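Local coordinates for DUF269-containing protein (Cyanothece sp. ATCC 51142, PDB 3NJ2) that is of unknown function but, as a member of the DUF269 family from a cyanobacterium, is associated with nitrogen fixation, at residues S34-S39 and K149-G154; C91-I96 and T155-A160; T26-V31 and T57-I62. All blocks are in the same frame, centred on the assembly; numbering follows the deposited sequence.

Contact 1: residues S34-S39 and K149-G154; sequences SPFLQS and KLNDQG
The polar part of this helix crossing is a relay through Ser34 and Asn151. Ser34 OG donates to Asn151 OD1 at 2.5 Å, a short bond whose donor stands 40° out of the carbonyl plane. Ser34 is also the N-cap of helix 35-46, its OG accepting from Leu37 N at 3.0 Å in a nearly straight bond. A chi1 of 168° puts OG beside the carbonyl carbon, where it faces both Asn151 and Leu37 N. Serine suits the place because one small group both accepts and donates, and the amide oxygen of Asn151 gives its proton a partner in a largely buried setting.

The aromatic part is a CH-pi contact. Gly154 CA lies 3.6 Å from the centroid of the Phe36 ring, almost on the ring normal, so the flat ring can lie directly against the helix backbone where a residue has no side chain. Asn151 OD1 comes to the edge of the same ring.

Apolar packing completes the contact: Leu37 CD2 meets Leu150 CD2 at 3.7 Å, and Phe36 CE2 lies 4.2 Å from Leu150 CD1. Around this core, Phe36 continues onto Ile96 and Leu99 of helix 83-104, while Leu37 and Leu150 both reach Ile62. The short segment axes pass 9.2 Å apart at 96°: the tight junction between helices 24-33 and 35-46, capped at Ser34, is crossed by helix 147-167 at nearly a right angle.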
loop_
_atom_site.group_PDB
_atom_site.type_symbol
_atom_site.label_atom_id
_atom_site.label_comp_id
_atom_site.label_asym_id
_atom_site.label_seq_id
_atom_site.Cartn_x
_atom_site.Cartn_y
_atom_site.Cartn_z
ATOM N N SER B 34 11.697 25.300 -8.405
ATOM C CA SER B 34 10.607 24.360 -8.615
ATOM C C SER B 34 9.753 24.027 -7.427
ATOM O O SER B 34 10.269 23.608 -6.427
ATOM C CB SER B 34 11.207 23.052 -9.150
ATOM O OG SER B 34 10.207 22.013 -9.106
ATOM N N PRO B 35 8.406 24.187 -7.492
ATOM C CA PRO B 35 7.611 23.824 -6.298
ATOM C C PRO B 35 7.734 22.310 -6.004
ATOM O O PRO B 35 7.714 21.948 -4.877
ATOM C CB PRO B 35 6.180 24.212 -6.698
ATOM C CG PRO B 35 6.424 25.385 -7.604
ATOM C CD PRO B 35 7.628 25.019 -8.461
ATOM N N PHE B 36 7.867 21.498 -7.074
ATOM C CA PHE B 36 8.071 20.066 -6.869
ATOM C C PHE B 36 9.370 19.746 -6.169
ATOM O O PHE B 36 9.327 19.048 -5.190
ATOM C CB PHE B 36 7.851 19.180 -8.125
ATOM C CG PHE B 36 8.149 17.771 -7.811
ATOM C CD1 PHE B 36 7.209 16.980 -7.054
ATOM C CD2 PHE B 36 9.373 17.184 -8.218
ATOM C CE1 PHE B 36 7.536 15.638 -6.671
ATOM C CE2 PHE B 36 9.635 15.897 -7.821
ATOM C CZ PHE B 36 8.750 15.156 -7.027
ATOM N N LEU B 37 10.471 20.273 -6.706
ATOM C CA LEU B 37 11.718 19.955 -6.040
ATOM C C LEU B 37 11.783 20.505 -4.625
ATOM O O LEU B 37 12.399 19.896 -3.759
ATOM C CB LEU B 37 12.914 20.401 -6.925
ATOM C CG LEU B 37 13.038 19.785 -8.308
ATOM C CD1 LEU B 37 14.229 20.295 -9.171
ATOM C CD2 LEU B 37 13.070 18.260 -8.157
ATOM N N GLN B 38 11.199 21.695 -4.417
ATOM C CA GLN B 38 11.112 22.205 -3.112
ATOM C C GLN B 38 10.288 21.278 -2.153
ATOM O O GLN B 38 10.659 21.045 -1.004
ATOM C CB GLN B 38 10.689 23.661 -3.126
ATOM C CG GLN B 38 11.847 24.609 -3.514
ATOM C CD GLN B 38 12.959 24.561 -2.473
ATOM O OE1 GLN B 38 12.708 24.846 -1.280
ATOM N NE2 GLN B 38 14.166 24.178 -2.905
ATOM N N SER B 39 9.183 20.754 -2.634
ATOM C CA SER B 39 8.410 19.808 -1.888
ATOM C C SER B 39 9.219 18.580 -1.583
ATOM O O SER B 39 9.208 18.121 -0.496
ATOM C CB SER B 39 7.181 19.373 -2.687
ATOM O OG SER B 39 6.280 18.718 -1.813
ATOM N N LYS B 149 14.384 15.673 -15.519
ATOM C CA LYS B 149 13.459 14.515 -15.636
ATOM C C LYS B 149 12.787 14.221 -14.307
ATOM O O LYS B 149 11.613 13.873 -14.258
ATOM C CB LYS B 149 14.153 13.272 -16.158
ATOM C CG LYS B 149 14.625 13.432 -17.628
ATOM C CD LYS B 149 14.978 12.067 -18.153
ATOM C CE LYS B 149 15.407 12.129 -19.611
ATOM N NZ LYS B 149 14.339 12.900 -20.329
ATOM N N LEU B 150 13.545 14.361 -13.221
ATOM C CA LEU B 150 12.916 14.230 -11.857
ATOM C C LEU B 150 11.794 15.280 -11.678
ATOM O O LEU B 150 10.676 14.936 -11.219
ATOM C CB LEU B 150 14.051 14.488 -10.833
ATOM C CG LEU B 150 13.555 14.628 -9.353
ATOM C CD1 LEU B 150 12.856 13.373 -8.846
ATOM C CD2 LEU B 150 14.726 14.915 -8.451
ATOM N N ASN B 151 12.104 16.521 -12.007
ATOM C CA ASN B 151 11.185 17.570 -11.737
ATOM C C ASN B 151 9.928 17.390 -12.622
ATOM O O ASN B 151 8.806 17.506 -12.150
ATOM C CB ASN B 151 11.811 18.919 -12.049
ATOM C CG ASN B 151 10.839 19.994 -11.830
ATOM O OD1 ASN B 151 10.293 20.082 -10.738
ATOM N ND2 ASN B 151 10.613 20.854 -12.832
ATOM N N ASP B 152 10.164 17.021 -13.886
ATOM C CA ASP B 152 9.039 16.938 -14.796
ATOM C C ASP B 152 8.146 15.746 -14.429
ATOM O O ASP B 152 6.887 15.851 -14.458
ATOM C CB ASP B 152 9.487 16.751 -16.235
ATOM C CG ASP B 152 10.207 17.999 -16.833
ATOM O OD1 ASP B 152 10.141 19.126 -16.277
ATOM O OD2 ASP B 152 10.876 17.803 -17.875
ATOM N N GLN B 153 8.738 14.583 -14.079
ATOM C CA GLN B 153 7.892 13.466 -13.687
ATOM C C GLN B 153 7.132 13.683 -12.397
ATOM O O GLN B 153 5.930 13.372 -12.344
ATOM C CB GLN B 153 8.673 12.172 -13.611
ATOM C CG GLN B 153 9.222 11.862 -14.943
ATOM C CD GLN B 153 10.098 10.649 -14.987
ATOM O OE1 GLN B 153 9.951 9.701 -14.176
ATOM N NE2 GLN B 153 11.048 10.668 -15.942
ATOM N N GLY B 154 7.772 14.260 -11.373
ATOM C CA GLY B 154 7.004 14.519 -10.109
ATOM C C GLY B 154 5.905 15.578 -10.324
ATOM O O GLY B 154 4.735 15.441 -9.805
#

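Contact 2: residues C91-I96 and T155-A160; sequences CYFRAI and TKLANA
Leu157 reaches toward helix 83-104 with one methyl, CD1, which meets three side chains. Ile96 CD1 is 3.9 Å from Leu157 CD1, and the two branched chains pass at a slant. Tyr92 OH lies 3.8 Å from the same methyl, with the tyrosine side chain running at about a right angle to the leucine; its CG is anti to the backbone N (chi1 180°), which carries the hydroxyl out to Leu157. Phe93 is a looser neighbour, its CE1 being 4.3 Å from Leu157 CD1. Beside this, Ile96 CG2 rests on the backbone of the other helix, 3.8 Å from Ala158 CA. Alanine suits this point because its small CB lets the beta-branch of Ile96 come close to the main chain, and the CA atoms of Ile96 and Ala158 are only 5.1 Å apart. No hydrogen bond crosses between the segments; the junction is held by apolar packing.

Helices 83-104 and 147-167 cross here with their short segment axes 9.8 Å apart and their N-to-C directions 45° apart. The fold is an alpha+beta arrangement, with helices packed beside a three-stranded antiparallel sheet: the two helices touch each other, and Phe93, Ile96 and Leu157 reach strand 129-136.

Behind the first shell, Ile96 CD1 lies over one face of the Tyr92 ring, toward its rim, steadying the ring from within its own helix. Tyr92 is further hemmed in by Phe142, edge to face, and by Phe144. Val132 backs both Phe93 and Ile96, while Leu157 also touches Arg134.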
loop_
_atom_site.group_PDB
_atom_site.type_symbol
_atom_site.label_atom_id
_atom_site.label_comp_id
_atom_site.label_asym_id
_atom_site.label_seq_id
_atom_site.Cartn_x
_atom_site.Cartn_y
_atom_site.Cartn_z
ATOM N N CYS B 91 9.539 9.383 -0.037
ATOM C CA CYS B 91 9.594 10.840 -0.016
ATOM C C CYS B 91 9.171 11.488 -1.307
ATOM O O CYS B 91 8.466 12.533 -1.294
ATOM C CB CYS B 91 10.985 11.342 0.368
ATOM S SG CYS B 91 11.309 11.137 2.202
ATOM N N TYR B 92 9.473 10.837 -2.435
ATOM C CA TYR B 92 8.984 11.240 -3.756
ATOM C C TYR B 92 7.486 11.261 -3.790
ATOM O O TYR B 92 6.848 12.314 -4.145
ATOM C CB TYR B 92 9.565 10.272 -4.812
ATOM C CG TYR B 92 9.164 10.539 -6.226
ATOM C CD1 TYR B 92 9.767 11.588 -6.978
ATOM C CD2 TYR B 92 8.234 9.736 -6.855
ATOM C CE1 TYR B 92 9.433 11.822 -8.331
ATOM C CE2 TYR B 92 7.950 9.933 -8.180
ATOM C CZ TYR B 92 8.544 10.989 -8.898
ATOM O OH TYR B 92 8.179 11.193 -10.196
ATOM N N PHE B 93 6.856 10.177 -3.346
ATOM C CA PHE B 93 5.385 10.147 -3.365
ATOM C C PHE B 93 4.748 11.064 -2.337
ATOM O O PHE B 93 3.654 11.571 -2.586
ATOM C CB PHE B 93 4.838 8.707 -3.439
ATOM C CG PHE B 93 5.143 8.075 -4.792
ATOM C CD1 PHE B 93 4.329 8.408 -5.874
ATOM C CD2 PHE B 93 6.222 7.138 -4.970
ATOM C CE1 PHE B 93 4.658 7.917 -7.063
ATOM C CE2 PHE B 93 6.555 6.660 -6.225
ATOM C CZ PHE B 93 5.748 7.053 -7.278
ATOM N N ARG B 94 5.421 11.224 -1.174
ATOM C CA ARG B 94 4.907 12.211 -0.177
ATOM C C ARG B 94 5.019 13.617 -0.702
ATOM O O ARG B 94 4.158 14.501 -0.320
ATOM C CB ARG B 94 5.746 12.133 1.090
ATOM C CG ARG B 94 5.362 10.852 1.952
ATOM C CD ARG B 94 6.513 10.639 2.974
ATOM N NE ARG B 94 6.138 9.556 3.882
ATOM C CZ ARG B 94 6.998 8.856 4.633
ATOM N NH1 ARG B 94 8.321 9.080 4.573
ATOM N NH2 ARG B 94 6.527 7.880 5.385
ATOM N N ALA B 95 6.020 13.889 -1.503
ATOM C CA ALA B 95 6.232 15.235 -2.085
ATOM C C ALA B 95 5.050 15.536 -3.068
ATOM O O ALA B 95 4.512 16.694 -3.111
ATOM C CB ALA B 95 7.575 15.278 -2.739
ATOM N N ILE B 96 4.670 14.486 -3.822
ATOM C CA ILE B 96 3.620 14.590 -4.803
ATOM C C ILE B 96 2.316 14.820 -3.997
ATOM O O ILE B 96 1.500 15.761 -4.303
ATOM C CB ILE B 96 3.574 13.305 -5.650
ATOM C CG1 ILE B 96 4.710 13.362 -6.601
ATOM C CG2 ILE B 96 2.117 13.246 -6.445
ATOM C CD1 ILE B 96 4.996 11.995 -7.194
ATOM N N THR B 155 6.221 16.593 -11.127
ATOM C CA THR B 155 5.227 17.654 -11.461
ATOM C C THR B 155 4.018 17.090 -12.215
ATOM O O THR B 155 2.860 17.301 -11.816
ATOM C CB THR B 155 5.868 18.828 -12.202
ATOM O OG1 THR B 155 6.870 19.419 -11.373
ATOM C CG2 THR B 155 4.870 19.923 -12.501
ATOM N N LYS B 156 4.331 16.295 -13.236
ATOM C CA LYS B 156 3.222 15.625 -13.986
ATOM C C LYS B 156 2.341 14.775 -13.093
ATOM O O LYS B 156 1.072 14.835 -13.213
ATOM C CB LYS B 156 3.802 14.810 -15.082
ATOM C CG LYS B 156 2.755 14.262 -16.089
ATOM C CD LYS B 156 3.524 13.632 -17.254
ATOM C CE LYS B 156 3.561 12.101 -17.230
ATOM N NZ LYS B 156 4.081 11.501 -18.561
ATOM N N LEU B 157 2.922 13.937 -12.202
ATOM C CA LEU B 157 2.060 13.153 -11.363
ATOM C C LEU B 157 1.234 13.977 -10.400
ATOM O O LEU B 157 0.116 13.631 -10.154
ATOM C CB LEU B 157 2.902 12.091 -10.556
ATOM C CG LEU B 157 3.507 11.002 -11.415
ATOM C CD1 LEU B 157 4.570 10.215 -10.661
ATOM C CD2 LEU B 157 2.318 10.081 -11.916
ATOM N N ALA B 158 1.803 15.063 -9.840
ATOM C CA ALA B 158 1.069 15.889 -8.974
ATOM C C ALA B 158 -0.079 16.610 -9.749
ATOM O O ALA B 158 -1.208 16.621 -9.207
ATOM C CB ALA B 158 2.010 16.925 -8.353
ATOM N N ASN B 159 0.261 17.166 -10.908
ATOM C CA ASN B 159 -0.810 17.754 -11.775
ATOM C C ASN B 159 -1.912 16.758 -12.019
ATOM O O ASN B 159 -3.054 17.123 -11.924
ATOM C CB ASN B 159 -0.256 18.326 -13.041
ATOM C CG ASN B 159 0.770 19.474 -12.784
ATOM O OD1 ASN B 159 1.694 19.588 -13.573
ATOM N ND2 ASN B 159 0.616 20.274 -11.725
ATOM N N ALA B 160 -1.587 15.530 -12.381
ATOM C CA ALA B 160 -2.637 14.555 -12.707
ATOM C C ALA B 160 -3.474 14.197 -11.492
ATOM O O ALA B 160 -4.690 13.989 -11.530
ATOM C CB ALA B 160 -1.955 13.284 -13.307
#

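Contact 3: residues T26-V31 and T57-I62; sequences TNTLLV and TDELVI
Val31 is the apolar centre of this contact, pointing from helix 24-33 at one side of helix 58-62. Its CG1 meets Ile62 CD1 tip to tip at 3.7 Å and also lies 3.8 Å from Asp58 CB. Placing CG1 anti to the backbone N (chi1 168°) is what turns this branch toward both partners. A compact beta-branched valine suits a buried site between two helices, and the longer Ile62 supplies the methyl that spans the remaining distance.

The other part sets a carboxylate against carbon groups; no hydrogen bond crosses the segments. Glu59 is bent at chi2 (79°), which folds its carboxylate back against helix 24-33. Glu59 OE2 then lies 3.1 Å from Thr28 CG2 and 3.7 Å from Val31 CB, so the carboxylate is met by methyl and methine groups. It also comes within 3.3 Å of Thr28 O, an unfavourable approach of two acceptors. Thr28 and Glu59 cross at about a right angle; the threonine hydroxyl is occupied within its own helix, with OG1 bonded to Ser24 O.

The two short segment axes are 10.1 Å apart and cross at 84°, a near-perpendicular packing of the first helix against a short helix that follows helix 35-46 along the chain. Helix 58-62 is begun by Thr57 at the N-cap, whose OG1 accepts a weak bond from Leu60 N at 3.4 Å.

Acidic groups gather on one side of Val31. Glu59 OE2 and Asp58 OD2 both come near the carboxylate of Glu32; with Thr28 O also close, the proton affinity of Glu59 may be raised. Asp58 is balanced in part by a salt bridge from its OD1 to Arg45, and its OD2 accepts from Gln38 NE2. Further inward, Ile62 packs on Val41 of helix 35-46.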
loop_
_atom_site.group_PDB
_atom_site.type_symbol
_atom_site.label_atom_id
_atom_site.label_comp_id
_atom_site.label_asym_id
_atom_site.label_seq_id
_atom_site.Cartn_x
_atom_site.Cartn_y
_atom_site.Cartn_z
ATOM N N THR B 26 22.181 26.779 -13.483
ATOM C CA THR B 26 20.825 26.374 -13.827
ATOM C C THR B 26 20.274 25.236 -12.939
ATOM O O THR B 26 19.093 25.240 -12.630
ATOM C CB THR B 26 20.559 26.075 -15.361
ATOM O OG1 THR B 26 20.994 24.746 -15.708
ATOM C CG2 THR B 26 21.200 27.107 -16.277
ATOM N N ASN B 27 21.112 24.283 -12.519
ATOM C CA ASN B 27 20.602 23.213 -11.644
ATOM C C ASN B 27 20.188 23.813 -10.293
ATOM O O ASN B 27 19.150 23.454 -9.727
ATOM C CB ASN B 27 21.663 22.122 -11.409
ATOM C CG ASN B 27 21.973 21.301 -12.655
ATOM O OD1 ASN B 27 21.159 21.172 -13.586
ATOM N ND2 ASN B 27 23.178 20.727 -12.669
ATOM N N THR B 28 21.011 24.733 -9.773
ATOM C CA THR B 28 20.689 25.345 -8.470
ATOM C C THR B 28 19.386 26.131 -8.584
ATOM O O THR B 28 18.547 26.089 -7.676
ATOM C CB THR B 28 21.875 26.227 -7.947
ATOM O OG1 THR B 28 23.063 25.429 -7.885
ATOM C CG2 THR B 28 21.585 26.839 -6.562
ATOM N N LEU B 29 19.213 26.862 -9.681
ATOM C CA LEU B 29 17.981 27.614 -9.854
ATOM C C LEU B 29 16.792 26.680 -9.938
ATOM O O LEU B 29 15.808 26.939 -9.288
ATOM C CB LEU B 29 18.021 28.539 -11.064
ATOM C CG LEU B 29 18.497 29.977 -10.724
ATOM C CD1 LEU B 29 19.342 30.475 -11.849
ATOM C CD2 LEU B 29 17.368 30.977 -10.376
ATOM N N LEU B 30 16.918 25.565 -10.664
ATOM C CA LEU B 30 15.785 24.616 -10.793
ATOM C C LEU B 30 15.428 24.069 -9.431
ATOM O O LEU B 30 14.253 23.972 -9.065
ATOM C CB LEU B 30 16.173 23.507 -11.846
ATOM C CG LEU B 30 15.053 22.507 -12.061
ATOM C CD1 LEU B 30 13.767 23.159 -12.609
ATOM C CD2 LEU B 30 15.611 21.472 -13.026
ATOM N N VAL B 31 16.437 23.704 -8.629
ATOM C CA VAL B 31 16.140 23.058 -7.356
ATOM C C VAL B 31 15.458 24.041 -6.431
ATOM O O VAL B 31 14.568 23.693 -5.722
ATOM C CB VAL B 31 17.430 22.473 -6.698
ATOM C CG1 VAL B 31 17.165 22.073 -5.257
ATOM C CG2 VAL B 31 17.875 21.254 -7.549
ATOM N N THR B 57 23.291 21.859 1.394
ATOM C CA THR B 57 22.332 22.473 0.497
ATOM C C THR B 57 21.220 21.584 0.038
ATOM O O THR B 57 21.382 20.344 -0.003
ATOM C CB THR B 57 22.970 23.082 -0.742
ATOM O OG1 THR B 57 23.620 22.144 -1.538
ATOM C CG2 THR B 57 24.054 24.051 -0.336
ATOM N N ASP B 58 20.167 22.230 -0.431
ATOM C CA ASP B 58 19.092 21.469 -1.092
ATOM C C ASP B 58 19.599 20.603 -2.219
ATOM O O ASP B 58 19.075 19.530 -2.380
ATOM C CB ASP B 58 17.983 22.418 -1.590
ATOM C CG ASP B 58 17.280 23.183 -0.472
ATOM O OD1 ASP B 58 17.350 22.930 0.783
ATOM O OD2 ASP B 58 16.482 24.086 -0.916
ATOM N N GLU B 59 20.532 21.087 -3.017
ATOM C CA GLU B 59 21.009 20.379 -4.203
ATOM C C GLU B 59 21.641 19.079 -3.747
ATOM O O GLU B 59 21.482 17.981 -4.374
ATOM C CB GLU B 59 22.070 21.285 -4.897
ATOM C CG GLU B 59 21.385 22.449 -5.597
ATOM C CD GLU B 59 20.939 23.665 -4.708
ATOM O OE1 GLU B 59 21.392 23.876 -3.573
ATOM O OE2 GLU B 59 20.117 24.484 -5.194
ATOM N N LEU B 60 22.421 19.138 -2.681
ATOM C CA LEU B 60 23.084 17.930 -2.215
ATOM C C LEU B 60 22.079 16.912 -1.675
ATOM O O LEU B 60 22.222 15.643 -1.857
ATOM C CB LEU B 60 24.087 18.268 -1.116
ATOM C CG LEU B 60 25.100 17.198 -0.823
ATOM C CD1 LEU B 60 25.785 16.540 -2.072
ATOM C CD2 LEU B 60 26.184 17.749 0.206
ATOM N N VAL B 61 21.064 17.414 -0.998
ATOM C CA VAL B 61 20.030 16.594 -0.391
ATOM C C VAL B 61 19.256 15.756 -1.420
ATOM O O VAL B 61 19.003 14.537 -1.138
ATOM C CB VAL B 61 19.158 17.434 0.587
ATOM C CG1 VAL B 61 17.894 16.646 0.994
ATOM C CG2 VAL B 61 20.027 17.807 1.824
ATOM N N ILE B 62 19.062 16.331 -2.604
ATOM C CA ILE B 62 18.223 15.693 -3.624
ATOM C C ILE B 62 19.143 14.900 -4.596
ATOM O O ILE B 62 18.619 14.191 -5.435
ATOM C CB ILE B 62 17.553 16.668 -4.567
ATOM C CG1 ILE B 62 16.904 17.862 -3.924
ATOM C CG2 ILE B 62 16.432 15.958 -5.347
ATOM C CD1 ILE B 62 15.985 18.552 -5.029
#

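Contacts 1 and 2 follow one another on helix 147-167, with centres about 8 Å apart. Contact 3 lies about 11 Å from contact 1 and about 18 Å from contact 2, centre to centre, and does not touch contact 2. Along the chain, contact 3 closes before contact 2 opens, while the segments of contact 1 alternate with those of both others. Helix 35-46 links the three: Ser39 OG is probably bonded to Ala95 O, and Gln38 NE2 to Val31 O. The N-terminal helices are thereby tied to the two long helices that flank the antiparallel sheet in sequence.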